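Local coordinates for protein caspase Nc (Drosophila melanogaster, PDB 2FP3) that acts as an initiator cysteine protease of the apoptotic caspase cascade in the fly, helping to activate the caspases that execute cell death, at residues G51-Q56 with K305-N310; F59-L64 with N126-V131. The protein carries 2 engineered substitutions. One frame throughout, in Å; residues are numbered along the deposited sequence.

Contact 1: G51-Q56 with K305-N310; sequences GTYKMQ and KKLYFN
T52 and K306 form a single backbone bridge, K306 N bonding to G51 O (2.9 Å) and Y53 N to K306 O (3.1 Å), where two loops run 32° apart in the same general direction. In the caspase fold the bridge joins the loop that leads into the first strand, 62-68, to the C-terminal tail that follows strand 297-301. A tyrosine suits the buried place of Y53: one flat face of its ring takes the methylene chain of K305, with CB 3.8 Å from the ring centroid in a CH-pi contact, while its hydroxyl bonds to D232. The K305 side chain meets the ring through its methylenes, CB over the face and CD near CD1 and CE1, its chain extended beyond CG.

M55 fills the buried end of the contact. Its flexible thioether chain bends at chi2 and chi3 (-64° and -91°), which lets CG reach L307 CD1 at 3.8 Å while the terminal CE lies beside F309 CD1, also at 3.8 Å. L307 and F309 in turn rest on L272 of helix 272-284. N310 uses both ends of its amide: OD1 accepts from H43 N, and ND2 donates to M55 O at 3.1 Å, with that oxygen close to the amide plane.

Contact 2: F59-L64 with N126-V131; sequences FNRGVL and NTECFV
V63 pairs with F130, and L64 with V131, as neighbouring parallel strands, 62-68 and 130-139, of the central sheet of the caspase alpha/beta fold. The chain passes between them by way of strand 98-103, on the other side of 62-68. V63 N bonds to C129 O and V131 N to V63 O (2.9 Å), so V63 is held through both its backbone polar atoms.

Side chains alternate between the faces. V63 and F130 share one: V63 CG1, anti to its own nitrogen, points to F130 CD1, whose ring also meets F164. The V63 and T127 side chains cross at about a right angle, V63 CG2 lying 3.7 Å from T127 CB. Beta-branching suits V63 here, since each methyl has its own partner. L64 and V131 occupy the other face, with L64 CD1 3.9 Å from V131 CG1; the same L64 methyl presses on the backbone, 3.1 Å from V131 O.

At the strand entrance G62 has no side chain, and T127 OG1 comes within 3.1 Å of G62 CA. The T127 rotamer (chi1 -167°) turns the hydroxyl this way and places CG2 in the crowded position between nitrogen and carbonyl carbon, 4.0 Å from V63 CG2.

R61 and E128 form a buried salt bridge. The arginine chain leaves away from the other segment but bends at chi2 and chi3, returning NE to E128. The second carboxylate oxygen, OE2, is paired with K54, and R61 NH2 bonds to F313 O, so both charges have further partners. The guanidinium and carboxylate planes lie 57° apart. R61 NE reaches E128 OE1 at 3.1 Å, on the syn side but tilted out of the carboxylate plane, while the oxygen lies nearly in the guanidinium plane.

Contacts 1 and 2 lie 12 Å apart, centre to centre, and are joined by charge. K54 NZ reaches E128 OE2 at 2.7 Å, and Q56 N probably hydrogen-bonds to that same oxygen at 2.8 Å, so E128 links the loop 51-56 to the entrance of strand 130-139. R61 turns toward the C-terminal tail, its NH1 making a weak bond to F309 O (3.0 Å), while M55 packs on R61 and C129. Both contacts lie away from the active site. Strand 130-139, however, continues from contact 2 to H137, catalytic by similarity; the other position inferred to be part of the active site, A184, is changed in this structure.

Contact 1: G51-Q56 with K305-N310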
loop_
_atom_site.group_PDB
_atom_site.type_symbol
_atom_site.label_atom_id
_atom_site.label_comp_id
_atom_site.label_asym_id
_atom_site.label_seq_id
_atom_site.Cartn_x
_atom_site.Cartn_y
_atom_site.Cartn_z
ATOM N N GLY A 51 9.286 19.996 2.010
ATOM C CA GLY A 51 10.192 19.351 1.075
ATOM C C GLY A 51 9.531 18.271 0.229
ATOM O O GLY A 51 8.314 18.051 0.315
ATOM N N THR A 52 10.343 17.590 -0.580
ATOM C CA THR A 52 9.874 16.532 -1.475
ATOM C C THR A 52 10.775 15.293 -1.403
ATOM O O THR A 52 11.982 15.399 -1.543
ATOM C CB THR A 52 9.865 17.037 -2.930
ATOM O OG1 THR A 52 9.150 18.279 -3.001
ATOM C CG2 THR A 52 9.213 16.021 -3.852
ATOM N N TYR A 53 10.201 14.114 -1.185
ATOM C CA TYR A 53 11.030 12.916 -1.126
ATOM C C TYR A 53 11.642 12.704 -2.491
ATOM O O TYR A 53 10.964 12.846 -3.514
ATOM C CB TYR A 53 10.217 11.673 -0.757
ATOM C CG TYR A 53 9.703 11.656 0.667
ATOM C CD1 TYR A 53 10.569 11.480 1.750
ATOM C CD2 TYR A 53 8.340 11.828 0.925
ATOM C CE1 TYR A 53 10.077 11.477 3.077
ATOM C CE2 TYR A 53 7.841 11.831 2.219
ATOM C CZ TYR A 53 8.700 11.658 3.294
ATOM O OH TYR A 53 8.159 11.677 4.561
ATOM N N LYS A 54 12.922 12.352 -2.501
ATOM C CA LYS A 54 13.626 12.115 -3.752
ATOM C C LYS A 54 13.016 10.926 -4.498
ATOM O O LYS A 54 12.893 9.835 -3.946
ATOM C CB LYS A 54 15.109 11.865 -3.471
ATOM C CG LYS A 54 15.993 11.899 -4.713
ATOM C CD LYS A 54 17.481 11.684 -4.378
ATOM C CE LYS A 54 17.804 10.212 -4.099
ATOM N NZ LYS A 54 17.576 9.359 -5.309
ATOM N N MET A 55 12.623 11.160 -5.744
ATOM C CA MET A 55 12.031 10.142 -6.607
ATOM C C MET A 55 12.505 10.386 -8.040
ATOM O O MET A 55 11.705 10.701 -8.925
ATOM C CB MET A 55 10.506 10.228 -6.570
ATOM C CG MET A 55 9.903 9.871 -5.234
ATOM S SD MET A 55 10.204 8.162 -4.807
ATOM C CE MET A 55 8.751 7.359 -5.483
ATOM N N GLN A 56 13.802 10.218 -8.276
ATOM C CA GLN A 56 14.355 10.472 -9.600
ATOM C C GLN A 56 15.347 9.447 -10.159
ATOM O O GLN A 56 15.853 9.629 -11.268
ATOM C CB GLN A 56 14.986 11.867 -9.594
ATOM C CG GLN A 56 15.711 12.182 -8.296
ATOM C CD GLN A 56 16.131 13.647 -8.170
ATOM O OE1 GLN A 56 15.292 14.555 -8.138
ATOM N NE2 GLN A 56 17.438 13.880 -8.092
ATOM N N LYS A 305 6.871 15.394 3.869
ATOM C CA LYS A 305 7.269 15.920 2.570
ATOM C C LYS A 305 6.287 15.400 1.525
ATOM O O LYS A 305 5.590 14.419 1.763
ATOM C CB LYS A 305 8.681 15.452 2.199
ATOM C CG LYS A 305 9.789 15.955 3.111
ATOM C CD LYS A 305 11.112 15.337 2.696
ATOM C CE LYS A 305 12.261 15.793 3.568
ATOM N NZ LYS A 305 13.540 15.233 3.043
ATOM N N LYS A 306 6.232 16.053 0.368
ATOM C CA LYS A 306 5.336 15.604 -0.685
ATOM C C LYS A 306 5.933 14.368 -1.351
ATOM O O LYS A 306 7.163 14.218 -1.435
ATOM C CB LYS A 306 5.147 16.697 -1.738
ATOM C CG LYS A 306 4.602 18.023 -1.211
ATOM C CD LYS A 306 3.119 17.972 -0.874
ATOM C CE LYS A 306 2.679 19.314 -0.286
ATOM N NZ LYS A 306 1.236 19.380 0.062
ATOM N N LEU A 307 5.065 13.480 -1.817
ATOM C CA LEU A 307 5.522 12.291 -2.506
ATOM C C LEU A 307 4.984 12.255 -3.930
ATOM O O LEU A 307 3.814 11.916 -4.153
ATOM C CB LEU A 307 5.088 11.017 -1.770
ATOM C CG LEU A 307 5.471 9.736 -2.520
ATOM C CD1 LEU A 307 6.957 9.764 -2.823
ATOM C CD2 LEU A 307 5.136 8.510 -1.719
ATOM N N TYR A 308 5.827 12.635 -4.886
ATOM C CA TYR A 308 5.457 12.582 -6.297
ATOM C C TYR A 308 6.145 11.331 -6.818
ATOM O O TYR A 308 7.310 11.086 -6.515
ATOM C CB TYR A 308 5.964 13.807 -7.064
ATOM C CG TYR A 308 5.188 15.066 -6.781
ATOM C CD1 TYR A 308 5.630 15.979 -5.825
ATOM C CD2 TYR A 308 3.982 15.336 -7.453
ATOM C CE1 TYR A 308 4.893 17.135 -5.537
ATOM C CE2 TYR A 308 3.238 16.485 -7.172
ATOM C CZ TYR A 308 3.699 17.379 -6.217
ATOM O OH TYR A 308 2.986 18.531 -5.941
ATOM N N PHE A 309 5.422 10.525 -7.580
ATOM C CA PHE A 309 5.983 9.295 -8.105
ATOM C C PHE A 309 6.768 9.499 -9.409
ATOM O O PHE A 309 7.580 8.642 -9.791
ATOM C CB PHE A 309 4.860 8.264 -8.298
ATOM C CG PHE A 309 4.340 7.677 -7.005
ATOM C CD1 PHE A 309 5.071 6.711 -6.313
ATOM C CD2 PHE A 309 3.131 8.103 -6.466
ATOM C CE1 PHE A 309 4.607 6.184 -5.101
ATOM C CE2 PHE A 309 2.659 7.587 -5.257
ATOM C CZ PHE A 309 3.404 6.623 -4.574
ATOM N N ASN A 310 6.536 10.633 -10.071
ATOM C CA ASN A 310 7.201 10.954 -11.335
ATOM C C ASN A 310 7.262 9.716 -12.227
ATOM O O ASN A 310 8.321 9.345 -12.737
ATOM C CB ASN A 310 8.615 11.475 -11.075
ATOM C CG ASN A 310 8.624 12.761 -10.269
ATOM O OD1 ASN A 310 7.888 13.697 -10.575
ATOM N ND2 ASN A 310 9.465 12.820 -9.241
HETATM O O HOH W 1 8.821 12.845 -4.855
#

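Contact 2: F59-L64 with N126-V131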
loop_
_atom_site.group_PDB
_atom_site.type_symbol
_atom_site.label_atom_id
_atom_site.label_comp_id
_atom_site.label_asym_id
_atom_site.label_seq_id
_atom_site.Cartn_x
_atom_site.Cartn_y
_atom_site.Cartn_z
ATOM N N PHE A 59 16.274 3.054 -11.722
ATOM C CA PHE A 59 16.023 1.624 -11.538
ATOM C C PHE A 59 15.697 1.305 -10.082
ATOM O O PHE A 59 15.392 0.167 -9.738
ATOM C CB PHE A 59 17.221 0.794 -11.996
ATOM C CG PHE A 59 17.607 1.040 -13.424
ATOM C CD1 PHE A 59 18.701 1.843 -13.734
ATOM C CD2 PHE A 59 16.829 0.540 -14.459
ATOM C CE1 PHE A 59 19.003 2.148 -15.055
ATOM C CE2 PHE A 59 17.125 0.842 -15.785
ATOM C CZ PHE A 59 18.208 1.646 -16.082
ATOM N N ASN A 60 15.743 2.328 -9.237
ATOM C CA ASN A 60 15.474 2.173 -7.819
ATOM C C ASN A 60 14.348 3.099 -7.364
ATOM O O ASN A 60 14.358 3.589 -6.237
ATOM C CB ASN A 60 16.748 2.487 -7.039
ATOM C CG ASN A 60 17.757 1.360 -7.092
ATOM O OD1 ASN A 60 17.582 0.336 -6.443
ATOM N ND2 ASN A 60 18.815 1.542 -7.867
ATOM N N ARG A 61 13.376 3.333 -8.241
ATOM C CA ARG A 61 12.268 4.227 -7.932
ATOM C C ARG A 61 11.464 3.763 -6.725
ATOM O O ARG A 61 11.081 4.578 -5.887
ATOM C CB ARG A 61 11.355 4.386 -9.156
ATOM C CG ARG A 61 10.278 5.438 -8.997
ATOM C CD ARG A 61 10.835 6.738 -8.408
ATOM N NE ARG A 61 11.853 7.353 -9.259
ATOM C CZ ARG A 61 11.604 7.968 -10.412
ATOM N NH1 ARG A 61 10.360 8.062 -10.863
ATOM N NH2 ARG A 61 12.599 8.478 -11.123
ATOM N N GLY A 62 11.214 2.460 -6.631
ATOM C CA GLY A 62 10.471 1.950 -5.493
ATOM C C GLY A 62 10.364 0.441 -5.396
ATOM O O GLY A 62 10.612 -0.292 -6.366
ATOM N N VAL A 63 10.011 -0.034 -4.204
ATOM C CA VAL A 63 9.826 -1.457 -3.966
ATOM C C VAL A 63 8.414 -1.651 -3.416
ATOM O O VAL A 63 7.997 -0.963 -2.478
ATOM C CB VAL A 63 10.826 -2.015 -2.921
ATOM C CG1 VAL A 63 10.381 -3.406 -2.481
ATOM C CG2 VAL A 63 12.251 -2.088 -3.506
ATOM N N LEU A 64 7.681 -2.582 -4.011
ATOM C CA LEU A 64 6.333 -2.887 -3.566
ATOM C C LEU A 64 6.272 -4.304 -3.024
ATOM O O LEU A 64 6.665 -5.259 -3.697
ATOM C CB LEU A 64 5.324 -2.773 -4.717
ATOM C CG LEU A 64 3.992 -3.488 -4.431
ATOM C CD1 LEU A 64 3.293 -2.790 -3.283
ATOM C CD2 LEU A 64 3.092 -3.495 -5.672
ATOM N N ASN A 126 18.708 0.355 -1.497
ATOM C CA ASN A 126 18.926 1.457 -2.413
ATOM C C ASN A 126 17.678 2.039 -3.063
ATOM O O ASN A 126 17.776 2.931 -3.911
ATOM C CB ASN A 126 19.915 1.013 -3.486
ATOM C CG ASN A 126 21.225 0.541 -2.887
ATOM O OD1 ASN A 126 21.803 1.211 -2.013
ATOM N ND2 ASN A 126 21.700 -0.610 -3.339
ATOM N N THR A 127 16.505 1.552 -2.667
ATOM C CA THR A 127 15.287 2.047 -3.264
ATOM C C THR A 127 14.958 3.423 -2.722
ATOM O O THR A 127 15.371 3.787 -1.614
ATOM C CB THR A 127 14.089 1.099 -3.012
ATOM O OG1 THR A 127 13.011 1.488 -3.867
ATOM C CG2 THR A 127 13.624 1.160 -1.549
ATOM N N GLU A 128 14.201 4.182 -3.506
ATOM C CA GLU A 128 13.814 5.521 -3.106
ATOM C C GLU A 128 12.502 5.537 -2.346
ATOM O O GLU A 128 12.222 6.498 -1.636
ATOM C CB GLU A 128 13.672 6.431 -4.339
ATOM C CG GLU A 128 14.982 6.758 -5.055
ATOM C CD GLU A 128 14.768 7.506 -6.355
ATOM O OE1 GLU A 128 14.198 6.928 -7.299
ATOM O OE2 GLU A 128 15.171 8.680 -6.431
ATOM N N CYS A 129 11.707 4.477 -2.478
ATOM C CA CYS A 129 10.389 4.441 -1.845
ATOM C C CYS A 129 9.880 3.024 -1.545
ATOM O O CYS A 129 10.101 2.092 -2.327
ATOM C CB CYS A 129 9.394 5.168 -2.769
ATOM S SG CYS A 129 7.661 5.146 -2.265
ATOM N N PHE A 130 9.194 2.862 -0.418
ATOM C CA PHE A 130 8.666 1.551 -0.062
ATOM C C PHE A 130 7.152 1.555 0.123
ATOM O O PHE A 130 6.609 2.351 0.887
ATOM C CB PHE A 130 9.306 1.038 1.225
ATOM C CG PHE A 130 8.812 -0.315 1.638
ATOM C CD1 PHE A 130 9.385 -1.469 1.107
ATOM C CD2 PHE A 130 7.725 -0.440 2.499
ATOM C CE1 PHE A 130 8.880 -2.729 1.424
ATOM C CE2 PHE A 130 7.207 -1.701 2.825
ATOM C CZ PHE A 130 7.783 -2.844 2.286
ATOM N N VAL A 131 6.471 0.657 -0.577
ATOM C CA VAL A 131 5.024 0.539 -0.459
ATOM C C VAL A 131 4.664 -0.914 -0.215
ATOM O O VAL A 131 5.089 -1.804 -0.952
ATOM C CB VAL A 131 4.290 0.998 -1.741
ATOM C CG1 VAL A 131 2.795 0.743 -1.598
ATOM C CG2 VAL A 131 4.535 2.483 -1.986
#